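Local coordinates for SVP1-like protein 2 (Kluyveromyces lactis, PDB 4EXV) that is a PROPPIN beta-propeller that recognises phosphatidylinositol 3-phosphate, which probably brings it to membranes, at residues K283-S287 / I305-R310; R311-K317 / L329-N335. All coordinates share one frame; numbering follows the deposited sequence.

Overall arrangement
In this propeller built of four-stranded antiparallel blades, both contacts concern the last blade, and neither lies at the centre of the chain. Contact 1 sets the connection leaving strand 280-283 of the preceding blade against strand 302-307 and the turn after it; contact 2 is the pairing of the next two strands, 312-321 and 326-336. The first relies on side-chain packing without a hydrogen bond across it, whereas the second buries more surface and adds a backbone ladder and a salt bridge. Each runs from buried residues to exposed ones. Their centres lie about 10 Å apart, and they meet directly: W307 is hydrogen-bonded to D314, and L284 and I305 both pack on F316.

Contact 1: K283-S287 / I305-R310; sequences KLKVS and IVWPNR
L284 and V286 close on the far end of the W307 indole, and this apolar cluster is the tight part of the contact. CG2 of V286 comes within 3.6 Å of CH2 of W307, the two side chains crossing at about a right angle. L284 reaches the same carbon with CD1, at 4.0 Å, but arrives at the ring edge, near its plane. Beyond it, CD1 of I305 is a looser neighbour of the L284 methyl CD1, at 4.3 Å, while I305 CG2 lies against one face of the indole. A chi2 of 90° turns the indole plane of W307 square to the plane of its CA, CB and CG, and the indole N-H is engaged by D314 on the adjacent strand.

The other end is exposed and looser. There the R310 chain, bent at chi2 and chi3, brings its guanidinium to S287, whose CB lies over one face. S287 OG and R310 NH1 approach to 3.3 Å, yet the angle is poor for a hydrogen bond.

The connection between two blades thus meets strand 302-307 and its turn by packing, largely apolar at W307, with no hydrogen bond between the two segments; a polar tie to the last blade comes from K285 O to R334 outside them.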
loop_
_atom_site.group_PDB
_atom_site.type_symbol
_atom_site.label_atom_id
_atom_site.label_comp_id
_atom_site.label_asym_id
_atom_site.label_seq_id
_atom_site.Cartn_x
_atom_site.Cartn_y
_atom_site.Cartn_z
ATOM N N LYS A 283 -17.032 11.768 -6.368
ATOM C CA LYS A 283 -17.644 10.668 -7.120
ATOM C C LYS A 283 -16.855 10.431 -8.397
ATOM O O LYS A 283 -16.620 11.365 -9.150
ATOM C CB LYS A 283 -19.105 10.966 -7.448
ATOM C CG LYS A 283 -19.911 11.566 -6.297
ATOM C CD LYS A 283 -20.154 10.574 -5.145
ATOM C CE LYS A 283 -20.762 11.301 -3.923
ATOM N NZ LYS A 283 -21.167 10.383 -2.803
ATOM N N LEU A 284 -16.460 9.184 -8.642
ATOM C CA LEU A 284 -15.474 8.873 -9.681
ATOM C C LEU A 284 -16.069 8.501 -11.041
ATOM O O LEU A 284 -17.194 7.999 -11.129
ATOM C CB LEU A 284 -14.552 7.749 -9.206
ATOM C CG LEU A 284 -13.723 8.079 -7.967
ATOM C CD1 LEU A 284 -12.976 6.846 -7.464
ATOM C CD2 LEU A 284 -12.767 9.206 -8.297
ATOM N N LYS A 285 -15.282 8.737 -12.093
ATOM C CA LYS A 285 -15.675 8.426 -13.476
ATOM C C LYS A 285 -15.125 7.073 -13.936
ATOM O O LYS A 285 -13.912 6.903 -14.136
ATOM C CB LYS A 285 -15.221 9.539 -14.415
ATOM C CG LYS A 285 -15.462 10.942 -13.860
ATOM C CD LYS A 285 -15.592 11.985 -14.970
ATOM C CE LYS A 285 -16.859 11.770 -15.795
ATOM N NZ LYS A 285 -17.184 12.944 -16.669
ATOM N N VAL A 286 -16.048 6.131 -14.136
ATOM C CA VAL A 286 -15.732 4.706 -14.134
ATOM C C VAL A 286 -16.463 3.893 -15.211
ATOM O O VAL A 286 -17.574 4.237 -15.599
ATOM C CB VAL A 286 -16.072 4.132 -12.756
ATOM C CG1 VAL A 286 -16.394 2.646 -12.849
ATOM C CG2 VAL A 286 -14.934 4.416 -11.784
ATOM N N SER A 287 -15.838 2.816 -15.686
ATOM C CA SER A 287 -16.464 1.915 -16.652
ATOM C C SER A 287 -16.298 0.436 -16.258
ATOM O O SER A 287 -17.203 -0.394 -16.445
ATOM C CB SER A 287 -15.892 2.162 -18.046
ATOM O OG SER A 287 -14.558 1.697 -18.128
ATOM N N ILE A 305 -4.963 8.566 -9.113
ATOM C CA ILE A 305 -5.565 7.248 -9.149
ATOM C C ILE A 305 -5.223 6.543 -10.444
ATOM O O ILE A 305 -5.312 7.124 -11.525
ATOM C CB ILE A 305 -7.083 7.306 -8.975
ATOM C CG1 ILE A 305 -7.401 7.861 -7.588
ATOM C CG2 ILE A 305 -7.688 5.917 -9.193
ATOM C CD1 ILE A 305 -8.842 7.828 -7.242
ATOM N N VAL A 306 -4.822 5.288 -10.327
ATOM C CA VAL A 306 -4.446 4.512 -11.493
ATOM C C VAL A 306 -5.464 3.421 -11.761
ATOM O O VAL A 306 -5.887 2.713 -10.849
ATOM C CB VAL A 306 -3.062 3.880 -11.306
ATOM C CG1 VAL A 306 -2.667 3.082 -12.532
ATOM C CG2 VAL A 306 -2.044 4.959 -11.010
ATOM N N TRP A 307 -5.855 3.295 -13.020
ATOM C CA TRP A 307 -6.778 2.256 -13.445
ATOM C C TRP A 307 -6.086 1.364 -14.466
ATOM O O TRP A 307 -5.778 1.814 -15.574
ATOM C CB TRP A 307 -8.028 2.864 -14.087
ATOM C CG TRP A 307 -8.647 4.028 -13.347
ATOM C CD1 TRP A 307 -8.358 5.353 -13.515
ATOM C CD2 TRP A 307 -9.680 3.966 -12.356
ATOM N NE1 TRP A 307 -9.134 6.124 -12.679
ATOM C CE2 TRP A 307 -9.957 5.299 -11.959
ATOM C CE3 TRP A 307 -10.388 2.918 -11.756
ATOM C CZ2 TRP A 307 -10.917 5.609 -10.994
ATOM C CZ3 TRP A 307 -11.340 3.228 -10.800
ATOM C CH2 TRP A 307 -11.597 4.566 -10.428
ATOM N N PRO A 308 -5.862 0.091 -14.101
ATOM C CA PRO A 308 -5.185 -0.923 -14.921
ATOM C C PRO A 308 -5.877 -1.155 -16.266
ATOM O O PRO A 308 -5.245 -0.981 -17.307
ATOM C CB PRO A 308 -5.272 -2.180 -14.064
ATOM C CG PRO A 308 -5.663 -1.715 -12.697
ATOM C CD PRO A 308 -6.434 -0.477 -12.872
ATOM N N ASN A 309 -7.156 -1.533 -16.241
ATOM C CA ASN A 309 -7.934 -1.781 -17.465
ATOM C C ASN A 309 -7.945 -0.667 -18.510
ATOM O O ASN A 309 -7.970 -0.952 -19.704
ATOM C CB ASN A 309 -9.377 -2.127 -17.122
ATOM C CG ASN A 309 -9.506 -3.507 -16.535
ATOM O OD1 ASN A 309 -9.656 -3.673 -15.317
ATOM N ND2 ASN A 309 -9.430 -4.519 -17.396
ATOM N N ARG A 310 -7.963 0.591 -18.079
ATOM C CA ARG A 310 -7.982 1.691 -19.032
ATOM C C ARG A 310 -6.593 2.286 -19.196
ATOM O O ARG A 310 -6.408 3.218 -19.984
ATOM C CB ARG A 310 -8.988 2.777 -18.631
ATOM C CG ARG A 310 -10.129 2.282 -17.754
ATOM C CD ARG A 310 -11.473 2.728 -18.292
ATOM N NE ARG A 310 -11.808 4.113 -17.963
ATOM C CZ ARG A 310 -12.677 4.845 -18.664
ATOM N NH1 ARG A 310 -13.278 4.321 -19.734
ATOM N NH2 ARG A 310 -12.940 6.100 -18.307
#

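Contact 2: R311-K317 / L329-N335; sequences RLADTFK and LQLNQRN
R334 grips D314 side-on in a salt bridge, one nitrogen to each carboxylate oxygen. NE lies 2.7 Å from D314 OD1 in a nearly straight bond (170°), with the oxygen in the guanidinium plane, while R334 NH2 meets the syn lone pair of D314 OD2 at 3.2 Å, the oxygen tilted out of the guanidinium plane. The carboxylate and guanidinium planes are 35° apart. Over one face of the guanidinium sits L312, its CD2 3.6 Å from R334 NH2. Farther along the same sheet face, L331 lays CD1 over the F316 ring, 4.1 Å from its centroid, in a CH-pi contact; its CG is swung anti to the backbone N (chi1 170°), which carries the methyl across to the neighbouring strand.

Beneath these side chains runs the antiparallel ladder: A313 N to N335 O, T315 N to Q333 O at 2.8 Å, and K317 paired in both directions with Q330.

A second shell fixes the first. W307 NE1 also donates to D314 OD2, R334 NH2 to the backbone oxygen of K285, and F282 meets F316 edge-to-face. A leucine in place of R334 would probably leave the D314 carboxylate with its charge uncompensated here and the K285 carbonyl short of a donor.

Between T315 and F316 the register slips by one, N332 and Q333 both facing T315: a classic beta bulge in the outer hairpin of a four-stranded antiparallel propeller blade.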
loop_
_atom_site.group_PDB
_atom_site.type_symbol
_atom_site.label_atom_id
_atom_site.label_comp_id
_atom_site.label_asym_id
_atom_site.label_seq_id
_atom_site.Cartn_x
_atom_site.Cartn_y
_atom_site.Cartn_z
ATOM N N ARG A 311 -5.617 1.741 -18.464
ATOM C CA ARG A 311 -4.239 2.251 -18.515
ATOM C C ARG A 311 -4.259 3.786 -18.417
ATOM O O ARG A 311 -3.739 4.499 -19.274
ATOM C CB ARG A 311 -3.530 1.754 -19.791
ATOM C CG ARG A 311 -3.353 0.209 -19.859
ATOM C CD ARG A 311 -3.063 -0.339 -21.274
ATOM N NE ARG A 311 -4.215 -1.064 -21.843
ATOM C CZ ARG A 311 -4.235 -1.659 -23.043
ATOM N NH1 ARG A 311 -3.163 -1.631 -23.836
ATOM N NH2 ARG A 311 -5.333 -2.289 -23.456
ATOM N N LEU A 312 -4.873 4.277 -17.344
ATOM C CA LEU A 312 -5.280 5.673 -17.251
ATOM C C LEU A 312 -4.948 6.236 -15.876
ATOM O O LEU A 312 -5.140 5.557 -14.873
ATOM C CB LEU A 312 -6.791 5.754 -17.482
ATOM C CG LEU A 312 -7.559 7.061 -17.273
ATOM C CD1 LEU A 312 -7.195 8.100 -18.346
ATOM C CD2 LEU A 312 -9.071 6.782 -17.252
ATOM N N ALA A 313 -4.463 7.474 -15.823
ATOM C CA ALA A 313 -4.064 8.073 -14.548
ATOM C C ALA A 313 -4.749 9.400 -14.224
ATOM O O ALA A 313 -4.342 10.470 -14.722
ATOM C CB ALA A 313 -2.554 8.237 -14.483
ATOM N N ASP A 314 -5.769 9.317 -13.366
ATOM C CA ASP A 314 -6.506 10.486 -12.869
ATOM C C ASP A 314 -5.720 11.264 -11.832
ATOM O O ASP A 314 -5.250 10.691 -10.836
ATOM C CB ASP A 314 -7.824 10.059 -12.223
ATOM C CG ASP A 314 -8.858 9.650 -13.236
ATOM O OD1 ASP A 314 -8.708 10.059 -14.411
ATOM O OD2 ASP A 314 -9.815 8.925 -12.858
ATOM N N THR A 315 -5.598 12.572 -12.046
ATOM C CA THR A 315 -4.996 13.401 -11.011
ATOM C C THR A 315 -5.981 14.412 -10.355
ATOM O O THR A 315 -6.764 15.085 -11.019
ATOM C CB THR A 315 -3.589 13.959 -11.434
ATOM O OG1 THR A 315 -3.509 15.366 -11.202
ATOM C CG2 THR A 315 -3.294 13.646 -12.905
ATOM N N PHE A 316 -5.948 14.452 -9.026
ATOM C CA PHE A 316 -6.906 15.187 -8.221
ATOM C C PHE A 316 -6.210 16.255 -7.417
ATOM O O PHE A 316 -5.141 16.007 -6.871
ATOM C CB PHE A 316 -7.584 14.235 -7.240
ATOM C CG PHE A 316 -8.471 13.213 -7.891
ATOM C CD1 PHE A 316 -9.841 13.451 -8.031
ATOM C CD2 PHE A 316 -7.947 12.013 -8.355
ATOM C CE1 PHE A 316 -10.679 12.514 -8.626
ATOM C CE2 PHE A 316 -8.775 11.059 -8.956
ATOM C CZ PHE A 316 -10.149 11.314 -9.094
ATOM N N LYS A 317 -6.812 17.441 -7.326
ATOM C CA LYS A 317 -6.300 18.484 -6.429
ATOM C C LYS A 317 -7.094 18.518 -5.132
ATOM O O LYS A 317 -8.303 18.306 -5.134
ATOM C CB LYS A 317 -6.309 19.858 -7.100
ATOM C CG LYS A 317 -5.131 20.750 -6.682
ATOM C CD LYS A 317 -5.498 21.765 -5.593
ATOM C CE LYS A 317 -4.304 22.649 -5.226
ATOM N NZ LYS A 317 -4.566 24.114 -5.434
ATOM N N LEU A 329 -12.379 18.378 -3.394
ATOM C CA LEU A 329 -11.512 17.740 -4.376
ATOM C C LEU A 329 -11.928 18.135 -5.781
ATOM O O LEU A 329 -13.115 18.225 -6.074
ATOM C CB LEU A 329 -11.608 16.209 -4.257
ATOM C CG LEU A 329 -10.922 15.516 -3.086
ATOM C CD1 LEU A 329 -11.635 14.214 -2.758
ATOM C CD2 LEU A 329 -9.447 15.286 -3.405
ATOM N N GLN A 330 -10.962 18.366 -6.660
ATOM C CA GLN A 330 -11.278 18.399 -8.085
ATOM C C GLN A 330 -10.332 17.513 -8.886
ATOM O O GLN A 330 -9.260 17.137 -8.428
ATOM C CB GLN A 330 -11.303 19.823 -8.629
ATOM C CG GLN A 330 -9.970 20.491 -8.593
ATOM C CD GLN A 330 -10.040 21.936 -8.987
ATOM O OE1 GLN A 330 -11.113 22.450 -9.300
ATOM N NE2 GLN A 330 -8.886 22.610 -8.977
ATOM N N LEU A 331 -10.765 17.180 -10.089
ATOM C CA LEU A 331 -10.045 16.289 -10.975
ATOM C C LEU A 331 -9.376 17.100 -12.081
ATOM O O LEU A 331 -10.019 17.462 -13.056
ATOM C CB LEU A 331 -11.052 15.315 -11.563
ATOM C CG LEU A 331 -10.700 14.368 -12.698
ATOM C CD1 LEU A 331 -9.493 13.501 -12.392
ATOM C CD2 LEU A 331 -11.921 13.511 -12.934
ATOM N N ASN A 332 -8.089 17.391 -11.909
ATOM C CA ASN A 332 -7.331 18.267 -12.807
ATOM C C ASN A 332 -7.185 17.737 -14.213
ATOM O O ASN A 332 -7.208 18.503 -15.187
ATOM C CB ASN A 332 -5.896 18.440 -12.283
ATOM C CG ASN A 332 -5.838 19.185 -10.967
ATOM O OD1 ASN A 332 -6.708 20.027 -10.661
ATOM N ND2 ASN A 332 -4.805 18.889 -10.170
ATOM N N GLN A 333 -7.000 16.421 -14.304
ATOM C CA GLN A 333 -6.328 15.830 -15.449
ATOM C C GLN A 333 -6.483 14.326 -15.534
ATOM O O GLN A 333 -6.418 13.620 -14.517
ATOM C CB GLN A 333 -4.838 16.128 -15.341
ATOM C CG GLN A 333 -4.211 16.651 -16.600
ATOM C CD GLN A 333 -2.731 16.918 -16.403
ATOM O OE1 GLN A 333 -2.197 16.749 -15.291
ATOM N NE2 GLN A 333 -2.054 17.334 -17.476
ATOM N N ARG A 334 -6.677 13.854 -16.764
ATOM C CA ARG A 334 -6.605 12.435 -17.109
ATOM C C ARG A 334 -5.578 12.229 -18.226
ATOM O O ARG A 334 -5.669 12.838 -19.298
ATOM C CB ARG A 334 -7.974 11.900 -17.541
ATOM C CG ARG A 334 -9.160 12.521 -16.807
ATOM C CD ARG A 334 -10.460 11.756 -17.058
ATOM N NE ARG A 334 -10.570 10.550 -16.233
ATOM C CZ ARG A 334 -11.616 9.729 -16.237
ATOM N NH1 ARG A 334 -12.660 9.974 -17.023
ATOM N NH2 ARG A 334 -11.621 8.659 -15.453
ATOM N N ASN A 335 -4.585 11.393 -17.962
ATOM C CA ASN A 335 -3.598 11.059 -18.977
ATOM C C ASN A 335 -3.584 9.559 -19.219
ATOM O O ASN A 335 -3.642 8.774 -18.276
ATOM C CB ASN A 335 -2.203 11.550 -18.572
ATOM C CG ASN A 335 -2.213 12.988 -18.092
ATOM O OD1 ASN A 335 -2.817 13.864 -18.722
ATOM N ND2 ASN A 335 -1.562 13.238 -16.958
#